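Local coordinates for protein BSU-2 beta-lactamase (Bacillus subtilis, PDB 6W5E) that probably hydrolyses the beta-lactam ring of beta-lactam antibiotics, as a class D serine beta-lactamase of a Gram-positive bacterium, at residues W127-Q130 and A131-R134; E139-K142 and T143-T147. All coordinates share one frame; numbering follows the deposited sequence.

Contact 1. Residues W127-Q130 and A131-R134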
loop_
_atom_site.group_PDB
_atom_site.type_symbol
_atom_site.label_atom_id
_atom_site.label_comp_id
_atom_site.label_asym_id
_atom_site.label_seq_id
_atom_site.Cartn_x
_atom_site.Cartn_y
_atom_site.Cartn_z
ATOM N N TRP A 127 11.561 10.948 -1.878
ATOM C CA TRP A 127 12.780 11.174 -2.657
ATOM C C TRP A 127 13.579 9.889 -2.870
ATOM O O TRP A 127 14.189 9.696 -3.930
ATOM C CB TRP A 127 13.644 12.258 -2.009
ATOM C CG TRP A 127 14.241 11.937 -0.658
ATOM C CD1 TRP A 127 13.761 12.325 0.560
ATOM C CD2 TRP A 127 15.458 11.220 -0.401
ATOM N NE1 TRP A 127 14.594 11.878 1.562
ATOM C CE2 TRP A 127 15.645 11.200 1.000
ATOM C CE3 TRP A 127 16.407 10.589 -1.218
ATOM C CZ2 TRP A 127 16.741 10.574 1.602
ATOM C CZ3 TRP A 127 17.493 9.956 -0.616
ATOM C CH2 TRP A 127 17.653 9.963 0.780
ATOM N N TYR A 128 13.593 9.004 -1.874
ATOM C CA TYR A 128 14.312 7.743 -2.022
ATOM C C TYR A 128 13.707 6.918 -3.151
ATOM O O TYR A 128 14.423 6.379 -4.008
ATOM C CB TYR A 128 14.259 6.966 -0.698
ATOM C CG TYR A 128 15.050 5.674 -0.743
ATOM C CD1 TYR A 128 14.577 4.564 -1.457
ATOM C CD2 TYR A 128 16.273 5.563 -0.090
ATOM C CE1 TYR A 128 15.307 3.409 -1.542
ATOM C CE2 TYR A 128 17.005 4.391 -0.150
ATOM C CZ TYR A 128 16.510 3.323 -0.880
ATOM O OH TYR A 128 17.232 2.165 -0.980
ATOM N N TYR A 129 12.377 6.795 -3.158
ATOM C CA TYR A 129 11.712 5.973 -4.161
ATOM C C TYR A 129 11.729 6.623 -5.539
ATOM O O TYR A 129 11.636 5.913 -6.546
ATOM C CB TYR A 129 10.304 5.592 -3.686
ATOM C CG TYR A 129 10.346 4.408 -2.735
ATOM C CD1 TYR A 129 10.829 4.541 -1.434
ATOM C CD2 TYR A 129 9.971 3.141 -3.163
ATOM C CE1 TYR A 129 10.884 3.444 -0.575
ATOM C CE2 TYR A 129 10.018 2.053 -2.314
ATOM C CZ TYR A 129 10.491 2.204 -1.032
ATOM O OH TYR A 129 10.542 1.101 -0.214
ATOM N N GLN A 130 11.865 7.949 -5.607
ATOM C CA GLN A 130 12.078 8.598 -6.898
ATOM C C GLN A 130 13.427 8.197 -7.489
ATOM O O GLN A 130 13.523 7.900 -8.686
ATOM C CB GLN A 130 11.953 10.115 -6.747
ATOM C CG GLN A 130 10.519 10.560 -6.506
ATOM C CD GLN A 130 10.406 12.046 -6.233
ATOM O OE1 GLN A 130 11.150 12.598 -5.422
ATOM N NE2 GLN A 130 9.459 12.697 -6.896
ATOM N N ALA A 131 14.479 8.153 -6.664
ATOM C CA ALA A 131 15.771 7.667 -7.150
ATOM C C ALA A 131 15.683 6.214 -7.606
ATOM O O ALA A 131 16.240 5.845 -8.651
ATOM C CB ALA A 131 16.825 7.833 -6.061
ATOM N N LEU A 132 14.975 5.377 -6.844
ATOM C CA LEU A 132 14.789 3.987 -7.243
ATOM C C LEU A 132 14.064 3.889 -8.582
ATOM O O LEU A 132 14.480 3.142 -9.471
ATOM C CB LEU A 132 14.013 3.243 -6.161
ATOM C CG LEU A 132 13.586 1.818 -6.507
ATOM C CD1 LEU A 132 14.771 0.974 -6.958
ATOM C CD2 LEU A 132 12.894 1.178 -5.306
ATOM N N ALA A 133 12.966 4.631 -8.741
ATOM C CA ALA A 133 12.219 4.585 -9.997
ATOM C C ALA A 133 13.096 4.984 -11.180
ATOM O O ALA A 133 13.029 4.360 -12.250
ATOM C CB ALA A 133 11.001 5.503 -9.912
ATOM N N ARG A 134 13.936 6.006 -11.003
ATOM C CA ARG A 134 14.838 6.410 -12.075
ATOM C C ARG A 134 15.783 5.279 -12.462
ATOM O O ARG A 134 16.066 5.081 -13.650
ATOM C CB ARG A 134 15.610 7.672 -11.674
ATOM C CG ARG A 134 14.761 8.933 -11.573
ATOM C CD ARG A 134 15.611 10.191 -11.489
ATOM N NE ARG A 134 16.344 10.303 -10.224
ATOM C CZ ARG A 134 15.865 10.879 -9.125
ATOM N NH1 ARG A 134 14.638 11.393 -9.130
ATOM N NH2 ARG A 134 16.611 10.943 -8.024
HETATM O O HOH W 1 15.389 11.617 -5.504
HETATM O O HOH W 2 14.000 13.168 -6.774
#
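Arg134 folds back along the helix until its guanidinium lies against the backbone of Gln130, one turn earlier. The chain turns at chi3 (-69°), and this bend lays one face of the group over Gln130 O, 3.6 Å off the plane and toward its rim; Ala131 CA meets the same face. On the way, Arg134 CG passes 3.3 Å from Gln130 O, the oxygen that also receives Arg134 N in an ordinary helical hydrogen bond.

The edge of the guanidinium is turned to water. One molecule accepts from Arg134 NH2 (2.9 Å to its oxygen) and donates to Trp127 O, which thus takes a second bond beside that from Ala131 N. Another accepts from Arg134 NH1 and donates to Gln130 OE1, at 3.0 and 3.2 Å. Both water oxygens lie in the guanidinium plane, so the group is fixed in rotation by bonds around its rim while a peptide carbonyl sits over the rim of one face. Asp160 completes the arrangement: its carboxylate forms a salt bridge with Arg134 NH1 and its carbonyl oxygen receives Gln130 NE2, tying both side chains to one residue.

A different kind of contact joins Tyr129 and Leu132, three residues apart. Their side chains run side by side in the same direction, Leu132 CD2 approaching the tyrosine ring obliquely at 4.1 Å from Tyr129 CD2.

The helix has a hydrated, charged flank and a buried, largely aromatic one. Tyr129 and Leu132 pack on helix 81-88, Tyr128 and Tyr129 on helix 117-122, where Tyr129 OH bonds to Leu117 O, while Tyr128 OH bonds to Asp97 O and its ring meets Lys99 of strand 98-99 in a cation-pi contact.

Contact 2. Residues E139-K142 and T143-T147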
loop_
_atom_site.group_PDB
_atom_site.type_symbol
_atom_site.label_atom_id
_atom_site.label_comp_id
_atom_site.label_asym_id
_atom_site.label_seq_id
_atom_site.Cartn_x
_atom_site.Cartn_y
_atom_site.Cartn_z
ATOM N N GLU A 139 11.207 1.915 -19.515
ATOM C CA GLU A 139 10.846 0.702 -20.241
ATOM C C GLU A 139 10.636 -0.478 -19.297
ATOM O O GLU A 139 9.707 -1.276 -19.483
ATOM C CB GLU A 139 11.920 0.380 -21.281
ATOM C CG GLU A 139 12.198 1.520 -22.260
ATOM C CD GLU A 139 13.447 2.324 -21.906
ATOM O OE1 GLU A 139 13.528 2.883 -20.778
ATOM O OE2 GLU A 139 14.346 2.402 -22.783
ATOM N N ARG A 140 11.494 -0.616 -18.284
ATOM C CA ARG A 140 11.323 -1.703 -17.329
ATOM C C ARG A 140 10.063 -1.506 -16.504
ATOM O O ARG A 140 9.312 -2.457 -16.267
ATOM C CB ARG A 140 12.549 -1.802 -16.424
ATOM C CG ARG A 140 13.788 -2.253 -17.156
ATOM C CD ARG A 140 14.775 -2.909 -16.227
ATOM N NE ARG A 140 15.407 -1.953 -15.326
ATOM C CZ ARG A 140 16.480 -2.240 -14.595
ATOM N NH1 ARG A 140 17.015 -3.452 -14.659
ATOM N NH2 ARG A 140 17.007 -1.323 -13.799
ATOM N N MET A 141 9.806 -0.270 -16.069
ATOM C CA MET A 141 8.598 -0.000 -15.301
ATOM C C MET A 141 7.351 -0.361 -16.098
ATOM O O MET A 141 6.417 -0.976 -15.565
ATOM C CB MET A 141 8.568 1.471 -14.889
ATOM C CG MET A 141 7.497 1.792 -13.857
ATOM S SD MET A 141 7.888 1.143 -12.206
ATOM C CE MET A 141 9.182 2.277 -11.700
ATOM N N LYS A 142 7.315 0.009 -17.381
ATOM C CA LYS A 142 6.128 -0.234 -18.195
ATOM C C LYS A 142 5.847 -1.727 -18.338
ATOM O O LYS A 142 4.704 -2.175 -18.172
ATOM C CB LYS A 142 6.293 0.434 -19.561
ATOM C CG LYS A 142 5.058 0.369 -20.437
ATOM C CD LYS A 142 3.901 1.153 -19.827
ATOM C CE LYS A 142 2.797 1.406 -20.841
ATOM N NZ LYS A 142 1.583 1.980 -20.204
ATOM N N THR A 143 6.883 -2.517 -18.643
ATOM C CA THR A 143 6.702 -3.963 -18.750
ATOM C C THR A 143 6.187 -4.547 -17.440
ATOM O O THR A 143 5.244 -5.347 -17.435
ATOM C CB THR A 143 8.023 -4.619 -19.153
ATOM O OG1 THR A 143 8.406 -4.158 -20.454
ATOM C CG2 THR A 143 7.889 -6.140 -19.179
ATOM N N TRP A 144 6.779 -4.138 -16.318
ATOM C CA TRP A 144 6.357 -4.678 -15.029
ATOM C C TRP A 144 4.918 -4.296 -14.691
ATOM O O TRP A 144 4.172 -5.109 -14.142
ATOM C CB TRP A 144 7.322 -4.237 -13.931
ATOM C CG TRP A 144 8.508 -5.142 -13.810
ATOM C CD1 TRP A 144 9.783 -4.904 -14.244
ATOM C CD2 TRP A 144 8.514 -6.452 -13.239
ATOM N NE1 TRP A 144 10.587 -5.991 -13.968
ATOM C CE2 TRP A 144 9.829 -6.950 -13.347
ATOM C CE3 TRP A 144 7.537 -7.248 -12.632
ATOM C CZ2 TRP A 144 10.188 -8.213 -12.878
ATOM C CZ3 TRP A 144 7.895 -8.502 -12.171
ATOM C CH2 TRP A 144 9.208 -8.972 -12.294
ATOM N N LEU A 145 4.508 -3.059 -14.989
ATOM C CA LEU A 145 3.134 -2.682 -14.661
ATOM C C LEU A 145 2.120 -3.468 -15.484
ATOM O O LEU A 145 0.993 -3.688 -15.022
ATOM C CB LEU A 145 2.927 -1.173 -14.806
ATOM C CG LEU A 145 3.690 -0.293 -13.803
ATOM C CD1 LEU A 145 3.085 1.096 -13.738
ATOM C CD2 LEU A 145 3.741 -0.907 -12.408
ATOM N N HIS A 146 2.478 -3.896 -16.700
ATOM C CA HIS A 146 1.558 -4.777 -17.416
ATOM C C HIS A 146 1.564 -6.180 -16.829
ATOM O O HIS A 146 0.505 -6.802 -16.703
ATOM C CB HIS A 146 1.822 -4.804 -18.922
ATOM C CG HIS A 146 0.643 -5.289 -19.719
ATOM N ND1 HIS A 146 -0.581 -4.657 -19.684
ATOM C CD2 HIS A 146 0.494 -6.343 -20.558
ATOM C CE1 HIS A 146 -1.430 -5.295 -20.471
ATOM N NE2 HIS A 146 -0.803 -6.325 -21.009
ATOM N N THR A 147 2.741 -6.689 -16.452
ATOM C CA THR A 147 2.807 -7.975 -15.759
ATOM C C THR A 147 1.920 -7.973 -14.518
ATOM O O THR A 147 1.253 -8.970 -14.217
ATOM C CB THR A 147 4.265 -8.295 -15.395
ATOM O OG1 THR A 147 4.966 -8.689 -16.577
ATOM C CG2 THR A 147 4.365 -9.415 -14.364
#
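Glu139 meets Thr143 through its backbone oxygen, which receives Thr143 N at 3.2 Å in a nearly straight bond (171° at the hydrogen). The threonine hydroxyl also turns toward this carbonyl: OG1 sits beside its own backbone N (chi1 -63°), but at 3.3 Å from Glu139 O any bond is weak and not settled.

Arg140 O takes Trp144 N at 3.0 Å and is approached by the indole as well, CD1 standing 3.2 Å from the oxygen. The carbonyl therefore lies at the edge of the ring, near its plane. The arginine's own side chain runs the other way, NE bonding to Ile136 O and NH2 to Asp135 O at the end of the preceding helix.

At Met141 the helical bond to Leu145 N is the shortest of the four, 2.9 Å from Met141 O. Leu145 CG sits close to that same oxygen, and its distance to Met141 CG is 4.3 Å, an apolar contact on the buried side. Met141 and Trp144 pack on helix 81-88, and Met141 also meets Ile136 of helix 126-136.

Lys142 O receives His146 N. The lysine chain leaves with CG opposite its backbone N (-174°) and then bends at chi2, carrying NZ to Glu153 O; His146 ND1 reaches the carboxylate oxygen OE1 of the same glutamate.

Little of the polar chemistry passes between side chains of this helix: Arg140, Lys142 and His146 send their polar ends to partners outside the two segments. The bond from His146 ND1 implies a proton there, and the carboxylate would probably favour the charged ring somewhat.

In the fold
Contact 1 and contact 2 occupy successive helices, 126-136 and 138-147, with their centres about 16 Å apart and each 17 to 18 Å from the centre of the chain. They follow in series, the first complete before the second begins, and both belong to the helical part of the penicillin-binding-protein type fold, apart from its six-stranded sheet. The two helices touch where Met141 CE lies 4.1 Å from Ala133 CB. Each also packs on helix 81-88, and Asn82 meets side chains from both. That shared helix begins just after Lys79, seen here carboxylated and, as in class D enzymes generally, probably the general base; any link from these contacts to the active site is therefore indirect.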